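Local structure of DUF5063 domain-containing protein (Bacteroides fragilis, 3NRH) at residues E31-R35 with S36-D40; V71-E74 with I75-V78; F126-V129 with F130-L134; C145-N148 with F149-W153. The protein is of unknown function, being a predominantly alpha-helical member of the DUF5063 family whose biochemical role remains to be established. All coordinates share one frame; numbering follows the deposited sequence.

Contact 1 of 4, residues E31-R35 with S36-D40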
ATOM      1  N   GLU A  31      -6.685   5.077  21.542  1.00 29.66           N
ATOM      2  CA  GLU A  31      -7.792   5.098  22.498  1.00 34.56           C
ATOM      3  C   GLU A  31      -8.681   6.327  22.324  1.00 29.97           C
ATOM      4  O   GLU A  31      -9.694   6.466  23.005  1.00 33.20           O
ATOM      5  CB  GLU A  31      -7.272   5.076  23.937  1.00 40.39           C
ATOM      6  CG  GLU A  31      -6.481   3.843  24.322  1.00 40.14           C
ATOM      7  CD  GLU A  31      -6.258   3.753  25.821  1.00 52.54           C
ATOM      8  OE1 GLU A  31      -7.238   3.498  26.553  1.00 57.44           O
ATOM      9  OE2 GLU A  31      -5.108   3.947  26.270  1.00 55.00           O
ATOM     10  N   SER A  32      -8.307   7.216  21.409  1.00 40.92           N
ATOM     11  CA  SER A  32      -9.075   8.435  21.187  1.00 41.77           C
ATOM     12  C   SER A  32      -9.880   8.447  19.888  1.00 43.49           C
ATOM     13  O   SER A  32     -10.009   9.492  19.250  1.00 49.23           O
ATOM     14  CB  SER A  32      -8.135   9.645  21.207  1.00 44.69           C
ATOM     15  OG  SER A  32      -7.377   9.681  22.404  1.00 55.62           O
HETATM   16  N   MSE A  33     -10.432   7.302  19.500  1.00 43.45           N
HETATM   17  CA  MSE A  33     -11.206   7.241  18.263  1.00 36.29           C
HETATM   18  C   MSE A  33     -12.024   5.966  18.091  1.00 34.45           C
HETATM   19  O   MSE A  33     -11.831   4.981  18.805  1.00 32.92           O
HETATM   20  CB  MSE A  33     -10.274   7.397  17.066  1.00 38.49           C
HETATM   21  CG  MSE A  33      -9.284   6.262  16.921  1.00 43.50           C
HETATM   22 SE   MSE A  33      -8.057   6.578  15.478  1.00 42.21          SE
HETATM   23  CE  MSE A  33      -6.617   7.398  16.480  1.00 42.43           C
ATOM     24  N   LYS A  34     -12.930   6.000  17.118  1.00 28.76           N
ATOM     25  CA  LYS A  34     -13.803   4.874  16.811  1.00 27.01           C
ATOM     26  C   LYS A  34     -13.111   3.944  15.816  1.00 19.56           C
ATOM     27  O   LYS A  34     -12.171   4.346  15.131  1.00 16.66           O
ATOM     28  CB  LYS A  34     -15.112   5.380  16.204  1.00 26.58           C
ATOM     29  CG  LYS A  34     -15.779   6.515  16.979  1.00 35.23           C
ATOM     30  CD  LYS A  34     -16.159   6.102  18.392  1.00 38.09           C
ATOM     31  CE  LYS A  34     -17.214   5.009  18.390  1.00 46.55           C
ATOM     32  NZ  LYS A  34     -17.608   4.618  19.773  1.00 57.59           N
ATOM     33  N   ARG A  35     -13.585   2.707  15.728  1.00 15.20           N
ATOM     34  CA  ARG A  35     -12.986   1.742  14.814  1.00 18.86           C
ATOM     35  C   ARG A  35     -13.037   2.176  13.350  1.00 17.73           C
ATOM     36  O   ARG A  35     -12.083   1.956  12.606  1.00 14.54           O
ATOM     37  CB  ARG A  35     -13.664   0.379  14.949  1.00 15.78           C
ATOM     38  CG  ARG A  35     -13.025  -0.705  14.094  1.00 17.87           C
ATOM     39  CD  ARG A  35     -13.912  -1.941  14.041  1.00 24.11           C
ATOM     40  NE  ARG A  35     -14.166  -2.481  15.371  1.00 34.42           N
ATOM     41  CZ  ARG A  35     -15.106  -3.381  15.642  1.00 35.96           C
ATOM     42  NH1 ARG A  35     -15.885  -3.842  14.673  1.00 27.21           N
ATOM     43  NH2 ARG A  35     -15.267  -3.819  16.884  1.00 34.78           N
ATOM     44  N   SER A  36     -14.146   2.781  12.930  1.00 18.25           N
ATOM     45  CA  SER A  36     -14.271   3.216  11.542  1.00 18.11           C
ATOM     46  C   SER A  36     -13.171   4.209  11.183  1.00 15.49           C
ATOM     47  O   SER A  36     -12.536   4.094  10.133  1.00 13.16           O
ATOM     48  CB  SER A  36     -15.648   3.843  11.292  1.00 17.85           C
ATOM     49  OG  SER A  36     -15.887   4.942  12.156  1.00 18.72           O
ATOM     50  N   THR A  37     -12.943   5.174  12.065  1.00 18.78           N
ATOM     51  CA  THR A  37     -11.916   6.184  11.842  1.00 18.96           C
ATOM     52  C   THR A  37     -10.530   5.546  11.856  1.00 15.56           C
ATOM     53  O   THR A  37      -9.664   5.898  11.053  1.00 14.87           O
ATOM     54  CB  THR A  37     -11.981   7.279  12.920  1.00 20.68           C
ATOM     55  OG1 THR A  37     -13.294   7.851  12.932  1.00 28.89           O
ATOM     56  CG2 THR A  37     -10.967   8.374  12.626  1.00 28.92           C
ATOM     57  N   PHE A  38     -10.327   4.605  12.774  1.00 14.38           N
ATOM     58  CA  PHE A  38      -9.051   3.911  12.888  1.00 17.75           C
ATOM     59  C   PHE A  38      -8.731   3.147  11.606  1.00 20.74           C
ATOM     60  O   PHE A  38      -7.640   3.273  11.046  1.00 13.48           O
ATOM     61  CB  PHE A  38      -9.079   2.921  14.054  1.00 13.48           C
ATOM     62  CG  PHE A  38      -7.806   2.145  14.206  1.00 15.79           C
ATOM     63  CD1 PHE A  38      -6.673   2.745  14.746  1.00 18.32           C
ATOM     64  CD2 PHE A  38      -7.722   0.830  13.765  1.00 21.38           C
ATOM     65  CE1 PHE A  38      -5.472   2.044  14.843  1.00 17.50           C
ATOM     66  CE2 PHE A  38      -6.526   0.121  13.857  1.00 19.00           C
ATOM     67  CZ  PHE A  38      -5.399   0.730  14.396  1.00 14.69           C
ATOM     68  N   VAL A  39      -9.688   2.346  11.150  1.00 11.64           N
ATOM     69  CA  VAL A  39      -9.495   1.552   9.947  1.00 14.67           C
ATOM     70  C   VAL A  39      -9.272   2.409   8.704  1.00 14.51           C
ATOM     71  O   VAL A  39      -8.335   2.166   7.944  1.00 10.18           O
ATOM     72  CB  VAL A  39     -10.698   0.610   9.715  1.00 16.68           C
ATOM     73  CG1 VAL A  39     -10.578  -0.078   8.356  1.00 14.62           C
ATOM     74  CG2 VAL A  39     -10.744  -0.435  10.824  1.00 15.25           C
ATOM     75  N   ASP A  40     -10.125   3.409   8.500  1.00 16.35           N
ATOM     76  CA  ASP A  40     -10.000   4.281   7.332  1.00 18.22           C
ATOM     77  C   ASP A  40      -8.649   4.984   7.252  1.00 19.04           C
ATOM     78  O   ASP A  40      -8.046   5.066   6.178  1.00 13.21           O
ATOM     79  CB  ASP A  40     -11.097   5.354   7.326  1.00 18.95           C
ATOM     80  CG  ASP A  40     -12.474   4.782   7.081  1.00 29.75           C
ATOM     81  OD1 ASP A  40     -12.566   3.724   6.425  1.00 32.83           O
ATOM     82  OD2 ASP A  40     -13.466   5.399   7.525  1.00 31.98           O
TER
HETATM   83  O   HOH W   1     -13.111   8.845  15.944  1.00 37.47           O
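With chi1 of 65° the CG of M33 sits between its own backbone N and carbonyl carbon, and a bend at chi3 brings the selenium of this selenomethionine up to F38, whose CG lies anti to the backbone N (chi1 178°). SE lies 3.8 Å from F38 CA and 4.1 Å from F38 CB. It meets the phenyl group at the edge, near the ring plane, 5.5 Å from the centroid: a Met-aromatic contact made on the rim and not over a face. The same stretch closes the first turn of helix 35-54. K34 is the N-cap residue, and its carbonyl O receives F38 N at 3.0 Å; R35 O receives V39 N at 2.8 Å in an almost straight bond (172° at the hydrogen). R35 and V39 run side by side, R35 CG 4.0 Å from V39 CG2, while the guanidinium group goes on to the I86 carbonyl and the E89 carboxylate. F38 also packs on L83 and I86. The chemistry is thus divided: the side chains of M33 and F38 both pack on F26 of helix 11-28, so loop and first helix turn share an apolar partner, whereas a water bridges the N-H of K34 to T37 OG1 and the first i to i+4 bonds take up F38 N and V39 N.

Contact 2 of 4, residues V71-E74 with I75-V78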
ATOM      1  N   VAL A  71      11.146   1.363  22.541  1.00 13.71           N
ATOM      2  CA  VAL A  71      10.139   0.359  22.853  1.00 16.43           C
ATOM      3  C   VAL A  71      10.542  -0.711  23.862  1.00 17.22           C
ATOM      4  O   VAL A  71      11.464  -1.492  23.633  1.00 24.05           O
ATOM      5  CB  VAL A  71       9.635  -0.327  21.563  1.00 17.30           C
ATOM      6  CG1 VAL A  71       8.551  -1.341  21.896  1.00 14.15           C
ATOM      7  CG2 VAL A  71       9.092   0.723  20.602  1.00 18.12           C
ATOM      8  N   THR A  72       9.825  -0.731  24.979  1.00 17.44           N
ATOM      9  CA  THR A  72      10.042  -1.701  26.041  1.00 20.55           C
ATOM     10  C   THR A  72       8.885  -2.695  25.962  1.00 23.39           C
ATOM     11  O   THR A  72       7.934  -2.486  25.208  1.00 18.61           O
ATOM     12  CB  THR A  72      10.014  -1.027  27.425  1.00 24.77           C
ATOM     13  OG1 THR A  72       8.717  -0.458  27.655  1.00 21.66           O
ATOM     14  CG2 THR A  72      11.066   0.070  27.502  1.00 22.22           C
ATOM     15  N   GLU A  73       8.959  -3.776  26.731  1.00 20.65           N
ATOM     16  CA  GLU A  73       7.887  -4.766  26.717  1.00 23.16           C
ATOM     17  C   GLU A  73       6.558  -4.128  27.127  1.00 16.29           C
ATOM     18  O   GLU A  73       5.508  -4.442  26.566  1.00 18.85           O
ATOM     19  CB  GLU A  73       8.218  -5.920  27.669  1.00 23.81           C
ATOM     20  CG  GLU A  73       7.200  -7.053  27.655  1.00 33.34           C
ATOM     21  CD  GLU A  73       6.995  -7.641  26.271  1.00 46.18           C
ATOM     22  OE1 GLU A  73       7.997  -8.004  25.621  1.00 58.94           O
ATOM     23  OE2 GLU A  73       5.830  -7.745  25.833  1.00 52.60           O
ATOM     24  N   GLU A  74       6.609  -3.230  28.103  1.00 13.71           N
ATOM     25  CA  GLU A  74       5.405  -2.561  28.593  1.00 20.35           C
ATOM     26  C   GLU A  74       4.781  -1.668  27.519  1.00 18.05           C
ATOM     27  O   GLU A  74       3.563  -1.668  27.326  1.00 17.47           O
ATOM     28  CB  GLU A  74       5.737  -1.727  29.833  1.00 20.54           C
ATOM     29  CG  GLU A  74       4.531  -1.106  30.521  1.00 33.15           C
ATOM     30  CD  GLU A  74       3.536  -2.143  31.018  1.00 44.30           C
ATOM     31  OE1 GLU A  74       3.971  -3.229  31.455  1.00 51.03           O
ATOM     32  OE2 GLU A  74       2.316  -1.866  30.985  1.00 42.36           O
ATOM     33  N   ILE A  75       5.624  -0.899  26.836  1.00 18.97           N
ATOM     34  CA  ILE A  75       5.167  -0.015  25.769  1.00 15.99           C
ATOM     35  C   ILE A  75       4.491  -0.866  24.695  1.00 12.98           C
ATOM     36  O   ILE A  75       3.396  -0.548  24.234  1.00 12.16           O
ATOM     37  CB  ILE A  75       6.361   0.745  25.126  1.00 13.24           C
ATOM     38  CG1 ILE A  75       6.886   1.814  26.089  1.00 15.06           C
ATOM     39  CG2 ILE A  75       5.943   1.372  23.796  1.00 12.87           C
ATOM     40  CD1 ILE A  75       5.869   2.895  26.411  1.00 20.60           C
ATOM     41  N   TYR A  76       5.159  -1.952  24.312  1.00 14.27           N
ATOM     42  CA  TYR A  76       4.653  -2.854  23.279  1.00 14.03           C
ATOM     43  C   TYR A  76       3.328  -3.505  23.663  1.00 15.51           C
ATOM     44  O   TYR A  76       2.380  -3.513  22.879  1.00 14.20           O
ATOM     45  CB  TYR A  76       5.684  -3.952  22.983  1.00 18.46           C
ATOM     46  CG  TYR A  76       5.220  -4.974  21.957  1.00 19.85           C
ATOM     47  CD1 TYR A  76       5.435  -4.774  20.594  1.00 17.40           C
ATOM     48  CD2 TYR A  76       4.543  -6.128  22.355  1.00 22.19           C
ATOM     49  CE1 TYR A  76       4.988  -5.698  19.650  1.00 20.15           C
ATOM     50  CE2 TYR A  76       4.090  -7.058  21.421  1.00 18.65           C
ATOM     51  CZ  TYR A  76       4.316  -6.837  20.072  1.00 19.94           C
ATOM     52  OH  TYR A  76       3.877  -7.750  19.146  1.00 22.20           O
ATOM     53  N   GLU A  77       3.265  -4.056  24.871  1.00 18.87           N
ATOM     54  CA  GLU A  77       2.053  -4.722  25.337  1.00 16.69           C
ATOM     55  C   GLU A  77       0.853  -3.801  25.490  1.00 15.56           C
ATOM     56  O   GLU A  77      -0.267  -4.156  25.114  1.00 15.26           O
ATOM     57  CB  GLU A  77       2.322  -5.441  26.661  1.00 19.80           C
ATOM     58  CG  GLU A  77       3.086  -6.736  26.494  1.00 26.42           C
ATOM     59  CD  GLU A  77       2.315  -7.749  25.668  1.00 36.33           C
ATOM     60  OE1 GLU A  77       1.196  -8.125  26.077  1.00 44.69           O
ATOM     61  OE2 GLU A  77       2.825  -8.169  24.611  1.00 34.85           O
ATOM     62  N   VAL A  78       1.078  -2.619  26.046  1.00 14.96           N
ATOM     63  CA  VAL A  78      -0.008  -1.671  26.228  1.00 16.19           C
ATOM     64  C   VAL A  78      -0.586  -1.266  24.876  1.00 15.29           C
ATOM     65  O   VAL A  78      -1.804  -1.185  24.716  1.00 14.48           O
ATOM     66  CB  VAL A  78       0.468  -0.416  26.994  1.00 21.87           C
ATOM     67  CG1 VAL A  78      -0.650   0.606  27.064  1.00 19.91           C
ATOM     68  CG2 VAL A  78       0.911  -0.808  28.406  1.00 20.74           C
TER
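T72 OG1 accepts from I75 N at 3.2 Å, a capping bond with an angle of 166° at the hydrogen, and T72 is thereby the N-cap of helix 73-87. The hydroxyl is placed for this by a chi1 of 63°, which sets OG1 between the backbone N and the carbonyl carbon of T72. Regular hydrogen bonds follow: Y76 N to T72 O, E77 N to E73 O and V78 N to E74 O. Apolar contacts are modest. V71 CG1 lies 4.0 Å from Y76 CB and 4.2 Å from I75 CG2, so the residue before the cap folds back on the first turn. A third group sets polar oxygens against aliphatic carbons: T72 OG1 rests 3.3 Å from I75 CG1, and E74 OE2 reaches to 3.1 Å from V78 CG2. Electrostatics bring a less comfortable pairing. E73 and E77 run alongside each other one turn apart, with OE2 of E73 3.3 Å from OE2 of E77 and the carboxylate planes 32° apart. Two like charges so close would probably raise the proton affinity of one of them, although a salt bridge from E77 OE1 to R80 should offset part of the repulsion. The turn lies at the surface, and its inner side faces helix 112-131: Y76 packs on A117 and Q121 and bonds through OH to D118, while V71 N is held by D125.

Contact 3 of 4, residues F126-V129 with F130-L134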
ATOM      1  N   PHE A 126      13.327   3.923  15.578  1.00 11.43           N
ATOM      2  CA  PHE A 126      14.036   4.741  14.608  1.00 11.20           C
ATOM      3  C   PHE A 126      13.810   6.251  14.787  1.00 12.39           C
ATOM      4  O   PHE A 126      14.768   7.011  14.919  1.00 13.33           O
ATOM      5  CB  PHE A 126      13.629   4.339  13.188  1.00 12.70           C
ATOM      6  CG  PHE A 126      14.000   5.355  12.149  1.00 17.11           C
ATOM      7  CD1 PHE A 126      15.334   5.688  11.925  1.00 19.07           C
ATOM      8  CD2 PHE A 126      13.014   6.018  11.426  1.00 15.36           C
ATOM      9  CE1 PHE A 126      15.678   6.671  10.993  1.00 22.10           C
ATOM     10  CE2 PHE A 126      13.347   7.001  10.493  1.00 17.76           C
ATOM     11  CZ  PHE A 126      14.683   7.327  10.278  1.00 21.48           C
ATOM     12  N   ILE A 127      12.554   6.691  14.791  1.00 10.97           N
ATOM     13  CA  ILE A 127      12.289   8.124  14.908  1.00 12.83           C
ATOM     14  C   ILE A 127      12.684   8.735  16.247  1.00 12.69           C
ATOM     15  O   ILE A 127      13.026   9.920  16.312  1.00  8.21           O
ATOM     16  CB  ILE A 127      10.817   8.474  14.604  1.00 12.16           C
ATOM     17  CG1 ILE A 127       9.884   7.778  15.593  1.00 10.41           C
ATOM     18  CG2 ILE A 127      10.496   8.103  13.156  1.00 16.80           C
ATOM     19  CD1 ILE A 127       8.426   8.186  15.434  1.00 20.05           C
ATOM     20  N   PHE A 128      12.644   7.939  17.311  1.00 10.74           N
ATOM     21  CA  PHE A 128      13.048   8.444  18.620  1.00  9.23           C
ATOM     22  C   PHE A 128      14.520   8.847  18.545  1.00 12.92           C
ATOM     23  O   PHE A 128      14.893   9.983  18.871  1.00  9.65           O
ATOM     24  CB  PHE A 128      12.866   7.373  19.699  1.00  9.76           C
ATOM     25  CG  PHE A 128      13.435   7.766  21.039  1.00 11.57           C
ATOM     26  CD1 PHE A 128      13.050   8.956  21.649  1.00 10.02           C
ATOM     27  CD2 PHE A 128      14.361   6.951  21.684  1.00 17.40           C
ATOM     28  CE1 PHE A 128      13.583   9.331  22.889  1.00 17.69           C
ATOM     29  CE2 PHE A 128      14.899   7.315  22.918  1.00 18.53           C
ATOM     30  CZ  PHE A 128      14.506   8.508  23.520  1.00 15.45           C
ATOM     31  N   VAL A 129      15.349   7.913  18.086  1.00 10.70           N
ATOM     32  CA  VAL A 129      16.782   8.143  17.961  1.00 13.88           C
ATOM     33  C   VAL A 129      17.093   9.264  16.985  1.00 11.82           C
ATOM     34  O   VAL A 129      17.968  10.088  17.235  1.00 12.96           O
ATOM     35  CB  VAL A 129      17.508   6.863  17.484  1.00 19.71           C
ATOM     36  CG1 VAL A 129      18.985   7.157  17.234  1.00 31.36           C
ATOM     37  CG2 VAL A 129      17.358   5.778  18.526  1.00 24.30           C
ATOM     38  N   PHE A 130      16.374   9.296  15.870  1.00 11.84           N
ATOM     39  CA  PHE A 130      16.611  10.318  14.863  1.00 13.56           C
ATOM     40  C   PHE A 130      16.481  11.714  15.451  1.00 18.83           C
ATOM     41  O   PHE A 130      17.227  12.625  15.090  1.00 24.49           O
ATOM     42  CB  PHE A 130      15.624  10.163  13.712  1.00 16.87           C
ATOM     43  CG  PHE A 130      16.135  10.690  12.409  1.00 17.50           C
ATOM     44  CD1 PHE A 130      17.132  10.012  11.714  1.00 21.55           C
ATOM     45  CD2 PHE A 130      15.618  11.859  11.870  1.00 18.51           C
ATOM     46  CE1 PHE A 130      17.604  10.492  10.494  1.00 19.46           C
ATOM     47  CE2 PHE A 130      16.085  12.351  10.648  1.00 24.15           C
ATOM     48  CZ  PHE A 130      17.077  11.666   9.961  1.00 19.62           C
ATOM     49  N   GLN A 131      15.540  11.884  16.371  1.00 15.36           N
ATOM     50  CA  GLN A 131      15.328  13.188  16.981  1.00 17.74           C
ATOM     51  C   GLN A 131      16.351  13.559  18.053  1.00 16.81           C
ATOM     52  O   GLN A 131      16.436  14.726  18.448  1.00 19.08           O
ATOM     53  CB  GLN A 131      13.915  13.272  17.562  1.00 16.27           C
ATOM     54  CG  GLN A 131      13.569  14.648  18.106  1.00 14.52           C
ATOM     55  CD  GLN A 131      12.079  14.865  18.214  1.00 12.64           C
ATOM     56  OE1 GLN A 131      11.382  14.123  18.908  1.00 19.85           O
ATOM     57  NE2 GLN A 131      11.577  15.888  17.524  1.00 15.81           N
ATOM     58  N   LEU A 132      17.133  12.588  18.519  1.00 16.48           N
ATOM     59  CA  LEU A 132      18.134  12.868  19.548  1.00 14.96           C
ATOM     60  C   LEU A 132      19.310  13.698  19.028  1.00 22.78           C
ATOM     61  O   LEU A 132      20.092  14.236  19.812  1.00 20.74           O
ATOM     62  CB  LEU A 132      18.617  11.564  20.200  1.00 13.95           C
ATOM     63  CG  LEU A 132      17.516  10.829  20.982  1.00 19.30           C
ATOM     64  CD1 LEU A 132      18.082   9.602  21.676  1.00 27.14           C
ATOM     65  CD2 LEU A 132      16.904  11.774  22.006  1.00 19.13           C
ATOM     66  N   GLY A 133      19.439  13.788  17.706  1.00 20.42           N
ATOM     67  CA  GLY A 133      20.478  14.616  17.111  1.00 21.87           C
ATOM     68  C   GLY A 133      21.921  14.174  16.953  1.00 26.34           C
ATOM     69  O   GLY A 133      22.749  14.982  16.533  1.00 26.41           O
ATOM     70  N   LEU A 134      22.248  12.928  17.279  1.00 24.99           N
ATOM     71  CA  LEU A 134      23.626  12.455  17.129  1.00 21.00           C
ATOM     72  C   LEU A 134      23.751  11.794  15.754  1.00 26.56           C
ATOM     73  O   LEU A 134      23.169  10.738  15.505  1.00 22.52           O
ATOM     74  CB  LEU A 134      23.968  11.460  18.248  1.00 21.52           C
ATOM     75  CG  LEU A 134      25.416  10.956  18.363  1.00 32.44           C
ATOM     76  CD1 LEU A 134      26.380  12.126  18.477  1.00 33.74           C
ATOM     77  CD2 LEU A 134      25.536  10.021  19.558  1.00 26.90           C
TER
HETATM   78  O   HOH W   2      20.779  10.436  17.642  1.00 18.19           O
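The C-terminal end of helix 112-131 unwinds here into the short link to helix 135-169, and F126 and F130 fall one turn apart on its inner side. Both have CG anti to the backbone N (chi1 164° and -153°), which sends the two rings off the same side of the helix, F126 CE1 3.7 Å from F130 CD1. The planes are inclined by 48° and the centroids 5.3 Å apart, an oblique pairing. On another side of the helix, L132 sets CD1 over one face of F128, offset toward the rim, 4.1 Å from F128 CE2. F130 N still bonds to F126 O, at 3.0 Å, and Q131 N to I127 O. The backbone pattern changes at L132, whose N bonds chiefly to V129 O, at 2.9 Å and from well above the carbonyl plane, with a weak second bond to F128 O. G133 then leaves the helical conformation with positive phi. A water donates to V129 O and accepts from L134 N, at 2.9 Å each, spanning the break. F126 and F130 both pack on V17, and F130 also on M138. Apolar rings therefore join the helix end to its neighbours, while a water takes up backbone polarity where the direct helical bonds run out.

Contact 4 of 4, residues C145-N148 with F149-W153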
ATOM      1  N   CYS A 145      16.533   0.215  10.549  1.00 11.98           N
ATOM      2  CA  CYS A 145      15.130   0.264  10.169  1.00 11.06           C
ATOM      3  C   CYS A 145      14.949  -0.168   8.716  1.00 14.84           C
ATOM      4  O   CYS A 145      14.039  -0.934   8.398  1.00 13.82           O
ATOM      5  CB  CYS A 145      14.586   1.675  10.368  1.00 12.46           C
ATOM      6  SG  CYS A 145      12.805   1.817  10.115  1.00 14.95           S
ATOM      7  N   GLN A 146      15.813   0.324   7.833  1.00 11.17           N
ATOM      8  CA  GLN A 146      15.731  -0.041   6.424  1.00 12.87           C
ATOM      9  C   GLN A 146      16.003  -1.529   6.212  1.00 11.49           C
ATOM     10  O   GLN A 146      15.349  -2.180   5.395  1.00 14.08           O
ATOM     11  CB  GLN A 146      16.725   0.775   5.600  1.00 17.20           C
ATOM     12  CG  GLN A 146      16.811   0.332   4.153  1.00 24.62           C
ATOM     13  CD  GLN A 146      17.813   1.136   3.357  1.00 34.31           C
ATOM     14  OE1 GLN A 146      19.014   1.104   3.634  1.00 28.62           O
ATOM     15  NE2 GLN A 146      17.325   1.867   2.362  1.00 25.98           N
ATOM     16  N   GLU A 147      16.979  -2.068   6.933  1.00 12.09           N
ATOM     17  CA  GLU A 147      17.308  -3.484   6.799  1.00 13.60           C
ATOM     18  C   GLU A 147      16.143  -4.346   7.278  1.00 16.61           C
ATOM     19  O   GLU A 147      15.801  -5.350   6.647  1.00 13.54           O
ATOM     20  CB  GLU A 147      18.564  -3.818   7.605  1.00 17.35           C
ATOM     21  CG  GLU A 147      18.939  -5.296   7.606  1.00 28.81           C
ATOM     22  CD  GLU A 147      19.057  -5.874   6.208  1.00 34.23           C
ATOM     23  OE1 GLU A 147      19.614  -5.189   5.324  1.00 39.88           O
ATOM     24  OE2 GLU A 147      18.604  -7.019   5.995  1.00 37.19           O
ATOM     25  N   ASN A 148      15.531  -3.950   8.389  1.00 12.15           N
ATOM     26  CA  ASN A 148      14.411  -4.705   8.927  1.00  9.86           C
ATOM     27  C   ASN A 148      13.132  -4.550   8.105  1.00  9.55           C
ATOM     28  O   ASN A 148      12.197  -5.344   8.241  1.00 13.06           O
ATOM     29  CB  ASN A 148      14.175  -4.332  10.391  1.00 15.41           C
ATOM     30  CG  ASN A 148      15.296  -4.821  11.291  1.00 23.17           C
ATOM     31  OD1 ASN A 148      16.066  -5.704  10.906  1.00 21.40           O
ATOM     32  ND2 ASN A 148      15.389  -4.264  12.489  1.00 13.63           N
ATOM     33  N   PHE A 149      13.091  -3.535   7.247  1.00  9.72           N
ATOM     34  CA  PHE A 149      11.932  -3.340   6.381  1.00  9.59           C
ATOM     35  C   PHE A 149      11.840  -4.568   5.476  1.00 11.32           C
ATOM     36  O   PHE A 149      10.780  -5.174   5.330  1.00 11.13           O
ATOM     37  CB  PHE A 149      12.113  -2.083   5.521  1.00 12.14           C
ATOM     38  CG  PHE A 149      11.098  -1.946   4.415  1.00 12.89           C
ATOM     39  CD1 PHE A 149       9.749  -1.757   4.703  1.00  6.97           C
ATOM     40  CD2 PHE A 149      11.497  -1.995   3.081  1.00 13.76           C
ATOM     41  CE1 PHE A 149       8.812  -1.617   3.678  1.00 11.73           C
ATOM     42  CE2 PHE A 149      10.568  -1.856   2.047  1.00 21.62           C
ATOM     43  CZ  PHE A 149       9.222  -1.666   2.347  1.00 16.43           C
ATOM     44  N   GLY A 150      12.971  -4.938   4.880  1.00 10.85           N
ATOM     45  CA  GLY A 150      12.998  -6.085   3.989  1.00 12.38           C
ATOM     46  C   GLY A 150      12.982  -7.413   4.717  1.00 15.45           C
ATOM     47  O   GLY A 150      12.420  -8.395   4.223  1.00 13.13           O
ATOM     48  N   LEU A 151      13.594  -7.446   5.896  1.00 10.74           N
ATOM     49  CA  LEU A 151      13.653  -8.666   6.685  1.00 13.36           C
ATOM     50  C   LEU A 151      12.330  -9.026   7.339  1.00 20.05           C
ATOM     51  O   LEU A 151      12.020 -10.206   7.493  1.00 18.58           O
ATOM     52  CB  LEU A 151      14.714  -8.554   7.781  1.00 13.10           C
ATOM     53  CG  LEU A 151      16.188  -8.462   7.389  1.00 14.80           C
ATOM     54  CD1 LEU A 151      17.022  -8.382   8.660  1.00 15.87           C
ATOM     55  CD2 LEU A 151      16.594  -9.676   6.558  1.00 15.84           C
ATOM     56  N   LEU A 152      11.536  -8.031   7.729  1.00 18.06           N
ATOM     57  CA  LEU A 152      10.291  -8.372   8.397  1.00 21.71           C
ATOM     58  C   LEU A 152       9.137  -7.376   8.422  1.00 16.41           C
ATOM     59  O   LEU A 152       8.008  -7.755   8.109  1.00 16.01           O
ATOM     60  CB  LEU A 152      10.602  -8.798   9.836  1.00 30.18           C
ATOM     61  CG  LEU A 152       9.475  -9.473  10.622  1.00 40.64           C
ATOM     62  CD1 LEU A 152       9.052 -10.755   9.912  1.00 43.85           C
ATOM     63  CD2 LEU A 152       9.951  -9.784  12.038  1.00 32.06           C
ATOM     64  N   TRP A 153       9.400  -6.121   8.787  1.00 11.66           N
ATOM     65  CA  TRP A 153       8.326  -5.131   8.894  1.00 14.32           C
ATOM     66  C   TRP A 153       7.546  -4.880   7.603  1.00  9.33           C
ATOM     67  O   TRP A 153       6.325  -4.721   7.640  1.00 10.18           O
ATOM     68  CB  TRP A 153       8.874  -3.812   9.488  1.00 14.22           C
ATOM     69  CG  TRP A 153       8.403  -2.541   8.802  1.00 26.16           C
ATOM     70  CD1 TRP A 153       7.124  -2.234   8.415  1.00 35.12           C
ATOM     71  CD2 TRP A 153       9.211  -1.438   8.394  1.00 22.42           C
ATOM     72  NE1 TRP A 153       7.095  -1.020   7.784  1.00 25.86           N
ATOM     73  CE2 TRP A 153       8.361  -0.506   7.758  1.00 28.50           C
ATOM     74  CE3 TRP A 153      10.575  -1.143   8.502  1.00 18.01           C
ATOM     75  CZ2 TRP A 153       8.829   0.693   7.232  1.00 18.19           C
ATOM     76  CZ3 TRP A 153      11.035   0.047   7.978  1.00 29.07           C
ATOM     77  CH2 TRP A 153      10.166   0.949   7.352  1.00 21.49           C
TER
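One carbonyl oxygen, that of N148, accepts from two consecutive amides: L152 N at 2.8 Å and W153 N at 3.0 Å. They come from opposite faces of the carbonyl plane, so the oxygen is gripped on both sides as the chain widens into a pi-type turn at residues 149-153. One turn earlier, F149 N makes weak bonds to C145 O and Q146 O, before L151 N returns to E147 O at 3.1 Å. Within the long helix 135-169, W153 (chi1 136°, away from a staggered position) lays its ring back along the helix toward C145. C145 SG is 3.3 Å from W153 CZ3, a close Cys sulfur-aromatic contact that approaches the six-membered ring obliquely, its centroid 4.3 Å away. C145 O lies at the edge of the same indole, near its plane, 3.2 Å from CZ3. F149 turns its edge to one face of the indole, CD1 3.5 Å above the plane and over its centre. The buried residues meet helices 112-131 and 35-54: W153 touches I119, I123 and A53, and F149 packs on A53 and meets the Y50 ring. On the outer side, E147 crosses L151, its CG anti to the backbone N (chi1 176°) and its chain bent at chi2, which lays OE2 3.1 Å from L151 CG. N148 OD1 approaches L151 CD1, while ND2 is held by D122.

How the contacts relate
Followed from the N terminus, the four contacts come strictly in series; each joins adjoining segments, so none closes a long loop and none nests within or crosses another. Contact 1 opens helix 35-54 after the loop from helix 11-28, and contact 2 starts helix 73-87. Contact 3 ends helix 112-131, and contact 4 distorts helix 135-169 partway along. Contacts 3 and 4 touch directly, F126 CB lying 4.0 Å from C145 CB, and so tie the last two helices together. Contacts 1 and 4 stand on opposite sides of the chain's centre, about 27 Å apart between centres. Contact 2 packs on helix 112-131, the helix that contact 3 ends.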